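Local structure of N(G),N(G)-dimethylarginine dimethylaminohydrolase (Pseudomonas aeruginosa, 1H70) at residues K31-H36 / V236-Y241; P197-A203 / P216-T222. The protein hydrolyses N(G),N(G)-dimethyl-L-arginine and N(G)-monomethyl-L-arginine, giving L-citrulline and dimethylamine or methylamine. The protein carries 1 engineered substitution. One frame throughout, in Å; residues are numbered along the deposited sequence.

Contact 1: K31-H36 / V236-Y241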
ATOM      1  N   LYS A  31       1.946 -20.466  -7.512  1.00 12.44           N
ATOM      2  CA  LYS A  31       2.098 -19.342  -8.418  1.00 12.20           C
ATOM      3  C   LYS A  31       2.278 -18.021  -7.649  1.00 11.70           C
ATOM      4  O   LYS A  31       3.080 -17.161  -8.042  1.00 11.28           O
ATOM      5  CB  LYS A  31       0.890 -19.292  -9.355  1.00 13.54           C
ATOM      6  CG  LYS A  31       0.980 -18.206 -10.406  1.00 16.15           C
ATOM      7  CD  LYS A  31      -0.151 -18.403 -11.423  1.00 19.22           C
ATOM      8  CE  LYS A  31      -0.157 -17.250 -12.419  1.00 22.47           C
ATOM      9  NZ  LYS A  31      -1.485 -17.173 -13.132  1.00 26.92           N
ATOM     10  N   ALA A  32       1.586 -17.868  -6.524  1.00 11.38           N
ATOM     11  CA  ALA A  32       1.699 -16.643  -5.713  1.00 11.41           C
ATOM     12  C   ALA A  32       3.104 -16.522  -5.153  1.00 11.52           C
ATOM     13  O   ALA A  32       3.642 -15.429  -5.049  1.00 11.68           O
ATOM     14  CB  ALA A  32       0.711 -16.650  -4.584  1.00 11.14           C
ATOM     15  N   LEU A  33       3.680 -17.658  -4.777  1.00 11.81           N
ATOM     16  CA  LEU A  33       5.046 -17.664  -4.245  1.00 13.05           C
ATOM     17  C   LEU A  33       6.005 -17.154  -5.317  1.00 12.81           C
ATOM     18  O   LEU A  33       6.884 -16.323  -5.046  1.00 11.20           O
ATOM     19  CB  LEU A  33       5.383 -19.081  -3.804  1.00 14.67           C
ATOM     20  CG  LEU A  33       6.594 -19.295  -2.929  1.00 16.83           C
ATOM     21  CD1 LEU A  33       6.374 -18.609  -1.576  1.00 15.90           C
ATOM     22  CD2 LEU A  33       6.825 -20.817  -2.763  1.00 20.63           C
ATOM     23  N   GLU A  34       5.837 -17.630  -6.545  1.00 12.33           N
ATOM     24  CA  GLU A  34       6.718 -17.180  -7.621  1.00 13.47           C
ATOM     25  C   GLU A  34       6.524 -15.688  -7.880  1.00 12.44           C
ATOM     26  O   GLU A  34       7.478 -14.977  -8.177  1.00 11.76           O
ATOM     27  CB  GLU A  34       6.491 -17.963  -8.917  1.00 15.08           C
ATOM     28  CG  GLU A  34       6.766 -19.460  -8.814  1.00 18.99           C
ATOM     29  CD  GLU A  34       8.251 -19.808  -8.712  1.00 23.09           C
ATOM     30  OE1 GLU A  34       9.082 -19.156  -9.369  1.00 25.85           O
ATOM     31  OE2 GLU A  34       8.585 -20.755  -7.975  1.00 28.55           O
ATOM     32  N   GLN A  35       5.283 -15.195  -7.801  1.00 11.47           N
ATOM     33  CA  GLN A  35       5.088 -13.771  -8.054  1.00  9.82           C
ATOM     34  C   GLN A  35       5.705 -12.900  -6.957  1.00  9.22           C
ATOM     35  O   GLN A  35       6.218 -11.824  -7.238  1.00  8.66           O
ATOM     36  CB  GLN A  35       3.592 -13.456  -8.219  1.00 10.39           C
ATOM     37  CG  GLN A  35       2.993 -14.213  -9.424  1.00 10.23           C
ATOM     38  CD  GLN A  35       1.549 -13.840  -9.740  1.00 11.70           C
ATOM     39  OE1 GLN A  35       0.797 -13.401  -8.872  1.00 10.70           O
ATOM     40  NE2 GLN A  35       1.152 -14.052 -11.012  1.00 12.27           N
ATOM     41  N   HIS A  36       5.612 -13.362  -5.704  1.00  8.91           N
ATOM     42  CA  HIS A  36       6.156 -12.587  -4.595  1.00  9.46           C
ATOM     43  C   HIS A  36       7.693 -12.565  -4.723  1.00  9.58           C
ATOM     44  O   HIS A  36       8.331 -11.569  -4.436  1.00 10.02           O
ATOM     45  CB  HIS A  36       5.715 -13.164  -3.234  1.00  8.70           C
ATOM     46  CG  HIS A  36       6.082 -12.307  -2.054  1.00  8.66           C
ATOM     47  ND1 HIS A  36       5.246 -11.354  -1.520  1.00 10.08           N
ATOM     48  CD2 HIS A  36       7.218 -12.256  -1.314  1.00  6.96           C
ATOM     49  CE1 HIS A  36       5.837 -10.764  -0.487  1.00  5.73           C
ATOM     50  NE2 HIS A  36       7.036 -11.300  -0.348  1.00 11.62           N
ATOM     51  N   VAL A 236       5.820  -6.520 -12.873  1.00 12.18           N
ATOM     52  CA  VAL A 236       5.792  -7.767 -12.106  1.00 12.63           C
ATOM     53  C   VAL A 236       4.381  -8.341 -12.149  1.00 12.67           C
ATOM     54  O   VAL A 236       3.422  -7.654 -11.810  1.00 10.93           O
ATOM     55  CB  VAL A 236       6.180  -7.547 -10.612  1.00 12.07           C
ATOM     56  CG1 VAL A 236       6.001  -8.841  -9.815  1.00 13.93           C
ATOM     57  CG2 VAL A 236       7.606  -7.084 -10.485  1.00 12.87           C
ATOM     58  N   ASP A 237       4.233  -9.606 -12.542  1.00 13.26           N
ATOM     59  CA  ASP A 237       2.867 -10.162 -12.591  1.00 13.29           C
ATOM     60  C   ASP A 237       2.370 -10.396 -11.170  1.00 13.13           C
ATOM     61  O   ASP A 237       3.044 -11.079 -10.400  1.00 11.55           O
ATOM     62  CB  ASP A 237       2.883 -11.471 -13.400  1.00 14.19           C
ATOM     63  CG  ASP A 237       1.503 -12.067 -13.653  1.00 15.79           C
ATOM     64  OD1 ASP A 237       0.451 -11.455 -13.345  1.00 12.63           O
ATOM     65  OD2 ASP A 237       1.436 -13.192 -14.216  1.00 17.08           O
ATOM     66  N   THR A 238       1.238  -9.793 -10.793  1.00 11.92           N
ATOM     67  CA  THR A 238       0.681  -9.983  -9.450  1.00 11.81           C
ATOM     68  C   THR A 238      -0.746 -10.540  -9.524  1.00 11.90           C
ATOM     69  O   THR A 238      -1.568 -10.316  -8.640  1.00 13.41           O
ATOM     70  CB  THR A 238       0.650  -8.677  -8.613  1.00 12.13           C
ATOM     71  OG1 THR A 238      -0.143  -7.660  -9.275  1.00 12.67           O
ATOM     72  CG2 THR A 238       2.050  -8.074  -8.424  1.00 12.62           C
ATOM     73  N   SER A 239      -1.040 -11.290 -10.572  1.00 12.17           N
ATOM     74  CA  SER A 239      -2.379 -11.819 -10.789  1.00 12.22           C
ATOM     75  C   SER A 239      -2.957 -12.588  -9.601  1.00 11.71           C
ATOM     76  O   SER A 239      -4.162 -12.530  -9.362  1.00 10.95           O
ATOM     77  CB  SER A 239      -2.388 -12.712 -12.034  1.00 12.80           C
ATOM     78  OG  SER A 239      -1.845 -13.990 -11.746  1.00 14.60           O
ATOM     79  N   GLU A 240      -2.131 -13.299  -8.854  1.00 11.21           N
ATOM     80  CA  GLU A 240      -2.653 -14.077  -7.720  1.00 11.17           C
ATOM     81  C   GLU A 240      -3.057 -13.166  -6.563  1.00 11.78           C
ATOM     82  O   GLU A 240      -3.948 -13.513  -5.788  1.00 11.49           O
ATOM     83  CB  GLU A 240      -1.645 -15.138  -7.294  1.00 12.24           C
ATOM     84  CG  GLU A 240      -1.360 -16.157  -8.395  1.00 12.86           C
ATOM     85  CD  GLU A 240      -2.618 -16.637  -9.126  1.00 16.28           C
ATOM     86  OE1 GLU A 240      -3.403 -17.466  -8.599  1.00 16.96           O
ATOM     87  OE2 GLU A 240      -2.807 -16.167 -10.264  1.00 17.84           O
ATOM     88  N   TYR A 241      -2.431 -11.994  -6.472  1.00 11.16           N
ATOM     89  CA  TYR A 241      -2.816 -11.046  -5.411  1.00 11.71           C
ATOM     90  C   TYR A 241      -4.040 -10.239  -5.831  1.00 11.08           C
ATOM     91  O   TYR A 241      -4.864  -9.868  -4.986  1.00 10.01           O
ATOM     92  CB  TYR A 241      -1.613 -10.208  -4.973  1.00 12.07           C
ATOM     93  CG  TYR A 241      -0.521 -11.141  -4.498  1.00 11.23           C
ATOM     94  CD1 TYR A 241       0.530 -11.495  -5.329  1.00 11.95           C
ATOM     95  CD2 TYR A 241      -0.588 -11.707  -3.234  1.00 12.19           C
ATOM     96  CE1 TYR A 241       1.513 -12.377  -4.889  1.00 11.80           C
ATOM     97  CE2 TYR A 241       0.382 -12.572  -2.778  1.00 10.61           C
ATOM     98  CZ  TYR A 241       1.421 -12.914  -3.607  1.00 12.57           C
ATOM     99  OH  TYR A 241       2.386 -13.797  -3.169  1.00  9.42           O
TER
HETATM  100  O   HOH W   1      -0.764 -14.744 -14.578  1.00 19.55           O
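The Y241 ring meets helix 29-43 with its hydroxyl end: A32 O and H36 N lie at its edge, near the ring plane, while A32 CB packs against CZ. The amide of Q35 is the other central flat group. D237 O sits over one of its faces, 3.2 Å from Q35 CD, and the amide's oxygen and nitrogen reach E240 N and S239 OG. Q35 CG stands opposite the carbonyl carbon (chi1 -61°), and the extended chain beyond carries the amide across to this turn.

E240 N donates to Q35 OE1 at 2.9 Å, nearly straight at 162° and on an in-plane lone pair. On the nitrogen side, Q35 NE2 gives a hydrogen to S239 OG, which lies close to the amide plane at 3.1 Å. S239 OG in turn donates to the anti lone pair of E240 OE2 (2.8 Å). K31, fully extended, crosses E240 at about a right angle and closes a weak salt bridge, K31 NZ to E240 OE2 at 3.3 Å. A water accepts from K31 NZ and donates to D237 OD2 and S239 OG. E240 OE1 is held separately by K243 and by D28 N.

Y241 OH donates to A32 O at 2.8 Å from above the carbonyl plane, 58° out of it. H36 N, the helical donor, reaches the same oxygen from the opposite face.

T238, at the N-cap position, makes no capping bond; its hydroxyl pairs with Y202 instead. D237 OD1 receives S239 N in an Asx turn. Accepting at one end and donating at the other, the buried amide has its rotation fixed. Helix 29-43 thereby offers an acceptor to a backbone N-H in the first turn of helix 239-242, just before I244, which lines the citrulline pocket.

Contact 2: P197-A203 / P216-T222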
ATOM      1  N   PRO A 197      -7.099   4.064 -17.748  1.00 18.06           N
ATOM      2  CA  PRO A 197      -8.237   3.602 -18.561  1.00 18.76           C
ATOM      3  C   PRO A 197      -9.034   2.523 -17.831  1.00 19.34           C
ATOM      4  O   PRO A 197      -8.431   1.751 -17.091  1.00 19.15           O
ATOM      5  CB  PRO A 197      -7.581   3.019 -19.813  1.00 19.37           C
ATOM      6  CG  PRO A 197      -6.189   3.552 -19.845  1.00 19.13           C
ATOM      7  CD  PRO A 197      -5.806   3.813 -18.390  1.00 19.06           C
ATOM      8  N   GLU A 198     -10.342   2.437 -18.058  1.00 20.11           N
ATOM      9  CA  GLU A 198     -11.169   1.462 -17.332  1.00 21.35           C
ATOM     10  C   GLU A 198     -10.732   0.009 -17.380  1.00 20.42           C
ATOM     11  O   GLU A 198     -10.751  -0.656 -16.349  1.00 19.75           O
ATOM     12  CB  GLU A 198     -12.648   1.602 -17.700  1.00 22.37           C
ATOM     13  CG  GLU A 198     -13.026   1.237 -19.115  1.00 25.96           C
ATOM     14  CD  GLU A 198     -14.551   1.228 -19.238  1.00 27.97           C
ATOM     15  OE1 GLU A 198     -15.182   0.213 -18.819  1.00 27.62           O
ATOM     16  OE2 GLU A 198     -15.095   2.243 -19.703  1.00 28.42           O
ATOM     17  N   GLU A 199     -10.342  -0.500 -18.541  1.00 19.94           N
ATOM     18  CA  GLU A 199      -9.914  -1.889 -18.660  1.00 20.03           C
ATOM     19  C   GLU A 199      -8.660  -2.185 -17.826  1.00 19.13           C
ATOM     20  O   GLU A 199      -8.412  -3.338 -17.437  1.00 20.19           O
ATOM     21  CB  GLU A 199      -9.575  -2.128 -20.127  1.00 21.50           C
ATOM     22  CG  GLU A 199      -8.401  -1.235 -20.501  1.00 24.41           C
ATOM     23  CD  GLU A 199      -8.713  -0.315 -21.641  1.00 25.11           C
ATOM     24  OE1 GLU A 199      -9.856   0.218 -21.694  1.00 26.72           O
ATOM     25  OE2 GLU A 199      -7.777  -0.163 -22.461  1.00 26.30           O
ATOM     26  N   GLU A 200      -7.888  -1.141 -17.537  1.00 16.77           N
ATOM     27  CA  GLU A 200      -6.632  -1.238 -16.794  1.00 15.96           C
ATOM     28  C   GLU A 200      -6.706  -0.678 -15.368  1.00 14.94           C
ATOM     29  O   GLU A 200      -5.659  -0.407 -14.766  1.00 14.04           O
ATOM     30  CB  GLU A 200      -5.536  -0.460 -17.545  1.00 14.97           C
ATOM     31  CG  GLU A 200      -5.291  -1.025 -18.949  1.00 16.15           C
ATOM     32  CD  GLU A 200      -3.935  -0.679 -19.519  1.00 17.79           C
ATOM     33  OE1 GLU A 200      -3.165   0.063 -18.888  1.00 16.59           O
ATOM     34  OE2 GLU A 200      -3.590  -1.167 -20.621  1.00 18.22           O
ATOM     35  N   SER A 201      -7.914  -0.501 -14.843  1.00 14.77           N
ATOM     36  CA  SER A 201      -8.117   0.053 -13.498  1.00 15.08           C
ATOM     37  C   SER A 201      -7.194  -0.503 -12.418  1.00 14.18           C
ATOM     38  O   SER A 201      -6.755   0.246 -11.545  1.00 12.55           O
ATOM     39  CB  SER A 201      -9.573  -0.153 -13.053  1.00 15.39           C
ATOM     40  OG  SER A 201      -9.854  -1.546 -12.928  1.00 22.16           O
ATOM     41  N   TYR A 202      -6.934  -1.815 -12.431  1.00 14.61           N
ATOM     42  CA  TYR A 202      -6.057  -2.439 -11.432  1.00 14.70           C
ATOM     43  C   TYR A 202      -4.714  -1.732 -11.384  1.00 14.30           C
ATOM     44  O   TYR A 202      -4.148  -1.556 -10.310  1.00 13.13           O
ATOM     45  CB  TYR A 202      -5.820  -3.917 -11.760  1.00 15.12           C
ATOM     46  CG  TYR A 202      -4.966  -4.718 -10.786  1.00 15.02           C
ATOM     47  CD1 TYR A 202      -5.376  -4.938  -9.467  1.00 16.74           C
ATOM     48  CD2 TYR A 202      -3.765  -5.278 -11.195  1.00 14.35           C
ATOM     49  CE1 TYR A 202      -4.593  -5.702  -8.588  1.00 16.68           C
ATOM     50  CE2 TYR A 202      -2.986  -6.025 -10.337  1.00 15.54           C
ATOM     51  CZ  TYR A 202      -3.405  -6.249  -9.038  1.00 16.55           C
ATOM     52  OH  TYR A 202      -2.624  -6.996  -8.182  1.00 14.06           O
ATOM     53  N   ALA A 203      -4.210  -1.303 -12.543  1.00 12.54           N
ATOM     54  CA  ALA A 203      -2.909  -0.632 -12.607  1.00 12.32           C
ATOM     55  C   ALA A 203      -2.821   0.764 -12.006  1.00 12.12           C
ATOM     56  O   ALA A 203      -1.801   1.417 -12.126  1.00 12.97           O
ATOM     57  CB  ALA A 203      -2.346  -0.649 -14.036  1.00 12.94           C
ATOM     58  N   PRO A 216       2.015  -3.713 -11.918  1.00 11.78           N
ATOM     59  CA  PRO A 216       1.541  -5.037 -12.355  1.00 12.15           C
ATOM     60  C   PRO A 216       1.782  -5.221 -13.857  1.00 13.15           C
ATOM     61  O   PRO A 216       1.662  -4.266 -14.664  1.00 13.01           O
ATOM     62  CB  PRO A 216       0.039  -4.996 -12.070  1.00 11.90           C
ATOM     63  CG  PRO A 216      -0.321  -3.548 -12.003  1.00 13.23           C
ATOM     64  CD  PRO A 216       0.906  -2.854 -11.466  1.00 12.12           C
ATOM     65  N   ALA A 217       2.140  -6.442 -14.233  1.00 12.92           N
ATOM     66  CA  ALA A 217       2.379  -6.750 -15.646  1.00 13.79           C
ATOM     67  C   ALA A 217       1.029  -6.958 -16.343  1.00 14.71           C
ATOM     68  O   ALA A 217       0.089  -7.428 -15.704  1.00 14.68           O
ATOM     69  CB  ALA A 217       3.216  -7.994 -15.771  1.00 14.04           C
ATOM     70  N   GLY A 218       0.944  -6.593 -17.625  1.00 14.94           N
ATOM     71  CA  GLY A 218      -0.291  -6.754 -18.379  1.00 14.83           C
ATOM     72  C   GLY A 218      -1.161  -5.517 -18.550  1.00 15.39           C
ATOM     73  O   GLY A 218      -2.338  -5.627 -18.916  1.00 15.87           O
ATOM     74  N   TYR A 219      -0.604  -4.332 -18.313  1.00 14.07           N
ATOM     75  CA  TYR A 219      -1.341  -3.064 -18.405  1.00 14.40           C
ATOM     76  C   TYR A 219      -0.495  -2.115 -19.252  1.00 13.96           C
ATOM     77  O   TYR A 219       0.152  -1.200 -18.770  1.00 14.20           O
ATOM     78  CB  TYR A 219      -1.660  -2.553 -16.983  1.00 13.99           C
ATOM     79  CG  TYR A 219      -2.480  -3.589 -16.206  1.00 14.57           C
ATOM     80  CD1 TYR A 219      -1.876  -4.459 -15.303  1.00 15.80           C
ATOM     81  CD2 TYR A 219      -3.852  -3.733 -16.428  1.00 15.26           C
ATOM     82  CE1 TYR A 219      -2.634  -5.420 -14.628  1.00 15.49           C
ATOM     83  CE2 TYR A 219      -4.598  -4.680 -15.757  1.00 16.01           C
ATOM     84  CZ  TYR A 219      -3.989  -5.523 -14.852  1.00 14.44           C
ATOM     85  OH  TYR A 219      -4.760  -6.467 -14.197  1.00 13.67           O
ATOM     86  N   PRO A 220      -0.485  -2.358 -20.561  1.00 14.81           N
ATOM     87  CA  PRO A 220       0.369  -1.584 -21.471  1.00 14.98           C
ATOM     88  C   PRO A 220       0.110  -0.094 -21.609  1.00 15.67           C
ATOM     89  O   PRO A 220       1.083   0.648 -21.806  1.00 15.15           O
ATOM     90  CB  PRO A 220       0.205  -2.279 -22.835  1.00 13.99           C
ATOM     91  CG  PRO A 220      -0.879  -3.271 -22.705  1.00 15.42           C
ATOM     92  CD  PRO A 220      -1.257  -3.408 -21.253  1.00 15.14           C
ATOM     93  N   ARG A 221      -1.136   0.358 -21.527  1.00 15.93           N
ATOM     94  CA  ARG A 221      -1.375   1.788 -21.691  1.00 16.70           C
ATOM     95  C   ARG A 221      -0.806   2.576 -20.507  1.00 16.45           C
ATOM     96  O   ARG A 221      -0.213   3.631 -20.657  1.00 15.97           O
ATOM     97  CB  ARG A 221      -2.854   2.091 -21.880  1.00 17.07           C
ATOM     98  CG  ARG A 221      -3.413   1.635 -23.233  1.00 18.94           C
ATOM     99  CD  ARG A 221      -4.916   1.874 -23.339  1.00 20.66           C
ATOM    100  NE  ARG A 221      -5.169   3.313 -23.373  1.00 22.93           N
ATOM    101  CZ  ARG A 221      -6.367   3.886 -23.355  1.00 22.96           C
ATOM    102  NH1 ARG A 221      -7.473   3.159 -23.287  1.00 23.20           N
ATOM    103  NH2 ARG A 221      -6.449   5.212 -23.393  1.00 25.56           N
ATOM    104  N   THR A 222      -1.027   2.025 -19.318  1.00 15.14           N
ATOM    105  CA  THR A 222      -0.543   2.634 -18.098  1.00 15.06           C
ATOM    106  C   THR A 222       0.973   2.601 -18.046  1.00 14.66           C
ATOM    107  O   THR A 222       1.623   3.566 -17.651  1.00 13.12           O
ATOM    108  CB  THR A 222      -1.125   1.886 -16.882  1.00 14.64           C
ATOM    109  OG1 THR A 222      -2.549   2.065 -16.848  1.00 15.19           O
ATOM    110  CG2 THR A 222      -0.557   2.492 -15.593  1.00 15.02           C
TER
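E200 sends its carboxylate to the start of helix 220-227, and the close fit of the contact centres on it. E200 OE2 uses its syn lone pair for R221 N at 3.0 Å, while E200 OE1 accepts from both T222 N and T222 OG1, each at 2.9 Å. The hydroxyl comes nearly along the C-O bond, the amide from the syn side, 19° out of plane. Three bonds therefore grip this buried group. Beside it A203 CB presses on Y219 CB at 3.6 Å. The Y202 and Y219 rings meet obliquely, planes at 48°, and Y202 CE2 touches P216 CB; the Y202 hydroxyl is bonded to G246 O.

The exposed side is looser. R221, bent at chi3 (68°), lays one guanidinium face on P197, with P197 CG 3.5 Å above the centre of the guanidinium. At the edge, R221 NH1 makes a weak salt bridge to E199 OE2, 3.4 Å away.

The pattern is that of a loop glutamate accepting first-turn N-H groups of a helix, from the second and third residues after the N-cap residue Y219, which would be expected to stabilise its negative charge.

In the fold
In chain order the segments run 31-36, 197-203, 216-222, 236-241, so contact 2 is nested within the loop closed by contact 1, their centres 16 Å apart. Strands 212-216 and 232-236 join them: V236 bonds through its backbone to both M215 and A217, a parallel pairing that makes strand 212-216, helix 220-227 and strand 232-236 a beta-alpha-beta crossover. Contact 2 lies at the start of the crossover helix, contact 1 where the chain leaves strand 232-236. They also touch where D237 N packs 3.7 Å from A217 CB. The side chains of Y241 and Y202 each come within about 8 Å of the bound citrulline, so both contacts lie near the active site without lining the citrulline pocket.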